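Local coordinates for outer envelope protein 64, mitochondrial (Arabidopsis thaliana, PDB 6HPG) that probably serves as a chaperone receptor at the mitochondrial outer membrane, mediating Hsp90-dependent protein targeting, here represented by its TPR domain, at residues L51-T64 with A76-R89. Residues are numbered along the deposited sequence; the frame is centred on the assembly and turned at random.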
loop_
_atom_site.group_PDB
_atom_site.type_symbol
_atom_site.label_atom_id
_atom_site.label_comp_id
_atom_site.label_asym_id
_atom_site.label_seq_id
_atom_site.Cartn_x
_atom_site.Cartn_y
_atom_site.Cartn_z
ATOM N N LEU A 51 -6.854 -0.503 -3.490
ATOM C CA LEU A 51 -6.856 0.717 -4.270
ATOM C C LEU A 51 -7.420 0.512 -5.686
ATOM O O LEU A 51 -8.202 1.291 -6.187
ATOM C CB LEU A 51 -5.439 1.242 -4.392
ATOM C CG LEU A 51 -4.883 1.962 -3.175
ATOM C CD1 LEU A 51 -3.538 2.584 -3.510
ATOM C CD2 LEU A 51 -5.829 3.032 -2.708
ATOM N N GLU A 52 -7.028 -0.566 -6.314
ATOM C CA GLU A 52 -7.469 -0.805 -7.674
ATOM C C GLU A 52 -8.981 -1.113 -7.774
ATOM O O GLU A 52 -9.571 -0.927 -8.819
ATOM C CB GLU A 52 -6.638 -1.923 -8.235
ATOM C CG GLU A 52 -5.156 -1.569 -8.362
ATOM C CD GLU A 52 -4.811 -0.876 -9.683
ATOM O OE1 GLU A 52 -5.743 -0.621 -10.473
ATOM O OE2 GLU A 52 -3.607 -0.644 -9.938
ATOM N N LEU A 53 -9.566 -1.594 -6.674
ATOM C CA LEU A 53 -10.990 -1.900 -6.554
ATOM C C LEU A 53 -11.834 -0.734 -6.093
ATOM O O LEU A 53 -13.044 -0.863 -6.008
ATOM C CB LEU A 53 -11.182 -3.054 -5.562
ATOM C CG LEU A 53 -10.769 -4.424 -6.092
ATOM C CD1 LEU A 53 -10.814 -5.458 -4.969
ATOM C CD2 LEU A 53 -11.652 -4.841 -7.260
ATOM N N CYS A 54 -11.170 0.386 -5.795
ATOM C CA CYS A 54 -11.730 1.539 -5.110
ATOM C C CYS A 54 -12.183 1.225 -3.698
ATOM O O CYS A 54 -13.055 1.926 -3.170
ATOM C CB CYS A 54 -12.851 2.181 -5.925
ATOM S SG CYS A 54 -12.257 2.583 -7.569
ATOM N N CYS A 55 -11.574 0.221 -3.059
ATOM C CA CYS A 55 -11.836 -0.023 -1.634
ATOM C C CYS A 55 -10.881 0.805 -0.788
ATOM O O CYS A 55 -9.978 0.261 -0.130
ATOM C CB CYS A 55 -11.717 -1.512 -1.310
ATOM S SG CYS A 55 -12.935 -2.462 -2.210
ATOM N N PHE A 56 -11.093 2.119 -0.773
ATOM C CA PHE A 56 -10.135 3.062 -0.138
ATOM C C PHE A 56 -10.034 2.957 1.371
ATOM O O PHE A 56 -8.915 3.095 1.916
ATOM C CB PHE A 56 -10.482 4.490 -0.547
ATOM C CG PHE A 56 -10.416 4.692 -2.031
ATOM C CD1 PHE A 56 -9.208 4.537 -2.700
ATOM C CD2 PHE A 56 -11.562 4.932 -2.774
ATOM C CE1 PHE A 56 -9.118 4.685 -4.090
ATOM C CE2 PHE A 56 -11.478 5.060 -4.173
ATOM C CZ PHE A 56 -10.257 4.944 -4.820
ATOM N N GLN A 57 -11.148 2.671 2.067
ATOM C CA GLN A 57 -11.066 2.555 3.556
ATOM C C GLN A 57 -10.267 1.344 3.980
ATOM O O GLN A 57 -9.502 1.375 4.962
ATOM C CB GLN A 57 -12.455 2.484 4.200
ATOM C CG GLN A 57 -12.974 3.837 4.679
ATOM C CD GLN A 57 -14.417 3.795 5.150
ATOM O OE1 GLN A 57 -14.991 2.721 5.366
ATOM N NE2 GLN A 57 -15.017 4.979 5.308
ATOM N N GLN A 58 -10.490 0.256 3.249
ATOM C CA GLN A 58 -9.784 -0.989 3.508
ATOM C C GLN A 58 -8.318 -0.827 3.144
ATOM O O GLN A 58 -7.463 -1.408 3.794
ATOM C CB GLN A 58 -10.424 -2.170 2.738
ATOM C CG GLN A 58 -11.861 -2.437 3.176
ATOM C CD GLN A 58 -12.485 -3.555 2.365
ATOM O OE1 GLN A 58 -13.178 -3.320 1.361
ATOM N NE2 GLN A 58 -12.183 -4.769 2.749
ATOM N N ALA A 59 -8.037 -0.064 2.086
ATOM C CA ALA A 59 -6.630 0.200 1.727
ATOM C C ALA A 59 -5.916 0.965 2.855
ATOM O O ALA A 59 -4.800 0.613 3.235
ATOM C CB ALA A 59 -6.542 0.973 0.410
ATOM N N GLU A 60 -6.599 1.998 3.377
ATOM C CA GLU A 60 -6.100 2.812 4.487
ATOM C C GLU A 60 -5.809 1.982 5.711
ATOM O O GLU A 60 -4.717 2.088 6.268
ATOM C CB GLU A 60 -7.076 3.938 4.855
ATOM C CG GLU A 60 -7.007 5.099 3.876
ATOM C CD GLU A 60 -8.154 6.109 3.992
ATOM O OE1 GLU A 60 -9.108 5.913 4.802
ATOM O OE2 GLU A 60 -8.102 7.104 3.230
ATOM N N GLN A 61 -6.769 1.148 6.118
ATOM C CA GLN A 61 -6.589 0.343 7.328
ATOM C C GLN A 61 -5.379 -0.539 7.132
ATOM O O GLN A 61 -4.544 -0.660 8.004
ATOM C CB GLN A 61 -7.798 -0.524 7.621
ATOM C CG GLN A 61 -8.975 0.253 8.120
ATOM C CD GLN A 61 -10.271 -0.395 7.729
ATOM O OE1 GLN A 61 -10.443 -1.602 7.883
ATOM N NE2 GLN A 61 -11.187 0.397 7.206
ATOM N N ASP A 62 -5.277 -1.132 5.954
ATOM C CA ASP A 62 -4.102 -1.965 5.648
ATOM C C ASP A 62 -2.767 -1.214 5.622
ATOM O O ASP A 62 -1.766 -1.779 6.026
ATOM C CB ASP A 62 -4.282 -2.687 4.306
ATOM C CG ASP A 62 -5.048 -3.984 4.415
ATOM O OD1 ASP A 62 -5.518 -4.365 5.545
ATOM O OD2 ASP A 62 -5.202 -4.592 3.320
ATOM N N CYS A 63 -2.716 -0.022 5.024
ATOM C CA CYS A 63 -1.493 0.769 5.103
ATOM C C CYS A 63 -1.219 1.161 6.519
ATOM O O CYS A 63 -0.066 1.256 6.893
ATOM C CB CYS A 63 -1.566 2.060 4.321
ATOM S SG CYS A 63 -1.824 1.784 2.602
ATOM N N THR A 64 -2.273 1.452 7.283
ATOM C CA THR A 64 -2.102 1.799 8.699
ATOM C C THR A 64 -1.548 0.622 9.522
ATOM O O THR A 64 -0.736 0.859 10.424
ATOM C CB THR A 64 -3.389 2.408 9.304
ATOM O OG1 THR A 64 -3.692 3.645 8.629
ATOM C CG2 THR A 64 -3.204 2.737 10.822
ATOM N N ALA A 76 3.508 2.103 2.126
ATOM C CA ALA A 76 2.370 2.301 3.017
ATOM C C ALA A 76 1.908 3.764 3.091
ATOM O O ALA A 76 0.701 4.054 3.115
ATOM C CB ALA A 76 2.684 1.714 4.407
ATOM N N TYR A 77 2.874 4.693 3.102
ATOM C CA TYR A 77 2.600 6.104 3.082
ATOM C C TYR A 77 2.054 6.592 1.715
ATOM O O TYR A 77 1.048 7.335 1.652
ATOM C CB TYR A 77 3.825 6.913 3.565
ATOM C CG TYR A 77 4.189 6.555 4.960
ATOM C CD1 TYR A 77 3.431 7.014 6.062
ATOM C CD2 TYR A 77 5.221 5.709 5.208
ATOM C CE1 TYR A 77 3.728 6.608 7.361
ATOM C CE2 TYR A 77 5.519 5.297 6.496
ATOM C CZ TYR A 77 4.784 5.752 7.569
ATOM O OH TYR A 77 5.138 5.317 8.825
ATOM N N LEU A 78 2.730 6.185 0.635
ATOM C CA LEU A 78 2.292 6.490 -0.742
ATOM C C LEU A 78 0.867 6.048 -1.005
ATOM O O LEU A 78 0.059 6.815 -1.503
ATOM C CB LEU A 78 3.197 5.799 -1.737
ATOM C CG LEU A 78 4.669 6.276 -1.743
ATOM C CD1 LEU A 78 5.437 5.583 -2.855
ATOM C CD2 LEU A 78 4.764 7.761 -1.957
ATOM N N ARG A 79 0.575 4.794 -0.649
ATOM C CA ARG A 79 -0.768 4.197 -0.798
ATOM C C ARG A 79 -1.858 4.765 0.134
ATOM O O ARG A 79 -2.986 5.025 -0.342
ATOM C CB ARG A 79 -0.711 2.669 -0.687
ATOM C CG ARG A 79 -0.015 2.025 -1.908
ATOM C CD ARG A 79 0.176 0.512 -1.810
ATOM N NE ARG A 79 0.892 0.094 -2.998
ATOM C CZ ARG A 79 1.849 -0.810 -3.058
ATOM N NH1 ARG A 79 2.225 -1.509 -1.992
ATOM N NH2 ARG A 79 2.422 -1.022 -4.217
ATOM N N ARG A 80 -1.552 4.975 1.424
ATOM C CA ARG A 80 -2.526 5.618 2.302
ATOM C C ARG A 80 -2.794 7.046 1.815
ATOM O O ARG A 80 -3.952 7.502 1.788
ATOM C CB ARG A 80 -2.090 5.626 3.761
ATOM C CG ARG A 80 -3.281 5.809 4.689
ATOM C CD ARG A 80 -2.986 5.624 6.153
ATOM N NE ARG A 80 -2.095 6.660 6.670
ATOM C CZ ARG A 80 -1.643 6.691 7.920
ATOM N NH1 ARG A 80 -0.833 7.659 8.297
ATOM N NH2 ARG A 80 -2.030 5.775 8.811
ATOM N N GLY A 81 -1.719 7.719 1.405
ATOM C CA GLY A 81 -1.800 9.018 0.745
ATOM C C GLY A 81 -2.744 9.069 -0.432
ATOM O O GLY A 81 -3.562 9.993 -0.539
ATOM N N THR A 82 -2.628 8.077 -1.308
ATOM C CA THR A 82 -3.477 7.983 -2.497
ATOM C C THR A 82 -4.938 7.781 -2.122
ATOM O O THR A 82 -5.798 8.360 -2.763
ATOM C CB THR A 82 -3.006 6.865 -3.442
ATOM O OG1 THR A 82 -1.621 7.066 -3.724
ATOM C CG2 THR A 82 -3.790 6.847 -4.752
ATOM N N ALA A 83 -5.211 6.964 -1.100
ATOM C CA ALA A 83 -6.590 6.624 -0.726
ATOM C C ALA A 83 -7.221 7.860 -0.112
ATOM O O ALA A 83 -8.396 8.160 -0.342
ATOM C CB ALA A 83 -6.650 5.442 0.258
ATOM N N ARG A 84 -6.436 8.570 0.692
ATOM C CA ARG A 84 -6.880 9.809 1.256
ATOM C C ARG A 84 -7.170 10.869 0.194
ATOM O O ARG A 84 -8.218 11.483 0.236
ATOM C CB ARG A 84 -5.872 10.315 2.262
ATOM C CG ARG A 84 -5.980 9.551 3.546
ATOM C CD ARG A 84 -4.769 9.840 4.396
ATOM N NE ARG A 84 -4.930 9.232 5.701
ATOM C CZ ARG A 84 -4.079 9.408 6.710
ATOM N NH1 ARG A 84 -2.968 10.165 6.579
ATOM N NH2 ARG A 84 -4.342 8.819 7.862
ATOM N N GLU A 85 -6.269 11.066 -0.754
ATOM C CA GLU A 85 -6.514 12.045 -1.817
ATOM C C GLU A 85 -7.776 11.686 -2.633
ATOM O O GLU A 85 -8.509 12.582 -3.081
ATOM C CB GLU A 85 -5.313 12.150 -2.716
ATOM C CG GLU A 85 -5.502 13.124 -3.840
ATOM C CD GLU A 85 -4.272 13.265 -4.680
ATOM O OE1 GLU A 85 -4.248 14.195 -5.521
ATOM O OE2 GLU A 85 -3.320 12.462 -4.514
ATOM N N SER A 86 -8.008 10.381 -2.803
ATOM C CA SER A 86 -9.217 9.858 -3.442
ATOM C C SER A 86 -10.454 10.157 -2.615
ATOM O O SER A 86 -11.512 10.437 -3.182
ATOM C CB SER A 86 -9.123 8.354 -3.656
ATOM O OG SER A 86 -8.175 8.052 -4.656
ATOM N N LEU A 87 -10.329 10.072 -1.288
ATOM C CA LEU A 87 -11.423 10.436 -0.392
ATOM C C LEU A 87 -11.447 11.933 -0.059
ATOM O O LEU A 87 -12.019 12.327 0.954
ATOM C CB LEU A 87 -11.360 9.594 0.888
ATOM C CG LEU A 87 -11.657 8.111 0.712
ATOM C CD1 LEU A 87 -11.393 7.405 2.029
ATOM C CD2 LEU A 87 -13.087 7.873 0.231
ATOM N N VAL A 88 -10.807 12.748 -0.911
ATOM C CA VAL A 88 -10.763 14.214 -0.822
ATOM C C VAL A 88 -10.271 14.719 0.567
ATOM O O VAL A 88 -10.609 15.820 0.988
ATOM C CB VAL A 88 -12.122 14.817 -1.352
ATOM C CG1 VAL A 88 -12.220 16.344 -1.237
ATOM C CG2 VAL A 88 -12.330 14.426 -2.818
ATOM N N ARG A 89 -9.447 13.922 1.262
ATOM C CA ARG A 89 -8.871 14.331 2.544
ATOM C C ARG A 89 -7.436 14.778 2.298
ATOM O O ARG A 89 -6.464 14.062 2.627
ATOM C CB ARG A 89 -9.017 13.220 3.582
ATOM C CG ARG A 89 -10.387 13.282 4.242
ATOM C CD ARG A 89 -10.945 11.944 4.663
ATOM N NE ARG A 89 -10.109 11.298 5.675
ATOM C CZ ARG A 89 -9.359 10.198 5.502
ATOM N NH1 ARG A 89 -8.656 9.735 6.539
ATOM N NH2 ARG A 89 -9.300 9.546 4.323
#
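Glu60 and Arg89 form the salt bridge of this contact. Arg89 NH2 donates to Glu60 OE2 at 2.9 Å, with an N-H...O angle of 152°. The oxygen lies in the guanidinium plane and is met on its syn side, 29° out of the carboxylate plane. Glu60 OE2 also rests 3.3 Å from Arg84 CG.

One turn further along helix 56-69, Arg80 NH2 donates to Thr64 OG1 at 2.7 Å, and the hydroxyl oxygen lies in the guanidinium plane of Arg80. A bend at chi3 (66°) brings the group round to this hydroxyl. NH1 of Arg89 pairs with Glu92, while NH1 of Arg80 and NH1 of Arg84 both pair with Asp96. Thr82 OG1 bonds within its own helix to Leu78 O, which also accepts from Thr82 N on the opposite face of the carbonyl.

Alongside this polar flank lies the apolar part. The axes of 56-64 and 76-86 run roughly antiparallel and approach to 8.7 Å. Ala83 CB fits among Leu51, Phe56 and the CG of Glu60. The Phe56 ring takes Ser86 CB over the centre of one face, a CH-pi contact 3.8 Å from the centroid. Cys63 SG lies 3.6 Å from Arg79 CB. The extended Arg79 chain passes Leu51 CD1, and its NH2 reaches the backbone of the bound peptide.

The contact joins mainly the second helix of TPR 2, with Leu51 from the end of the first, to the first helix of TPR 3. Asp96 and Glu92 share the arginines that face Glu60 and Thr64, so the polar flank is a linked charge network that probably keeps Glu60 ionised.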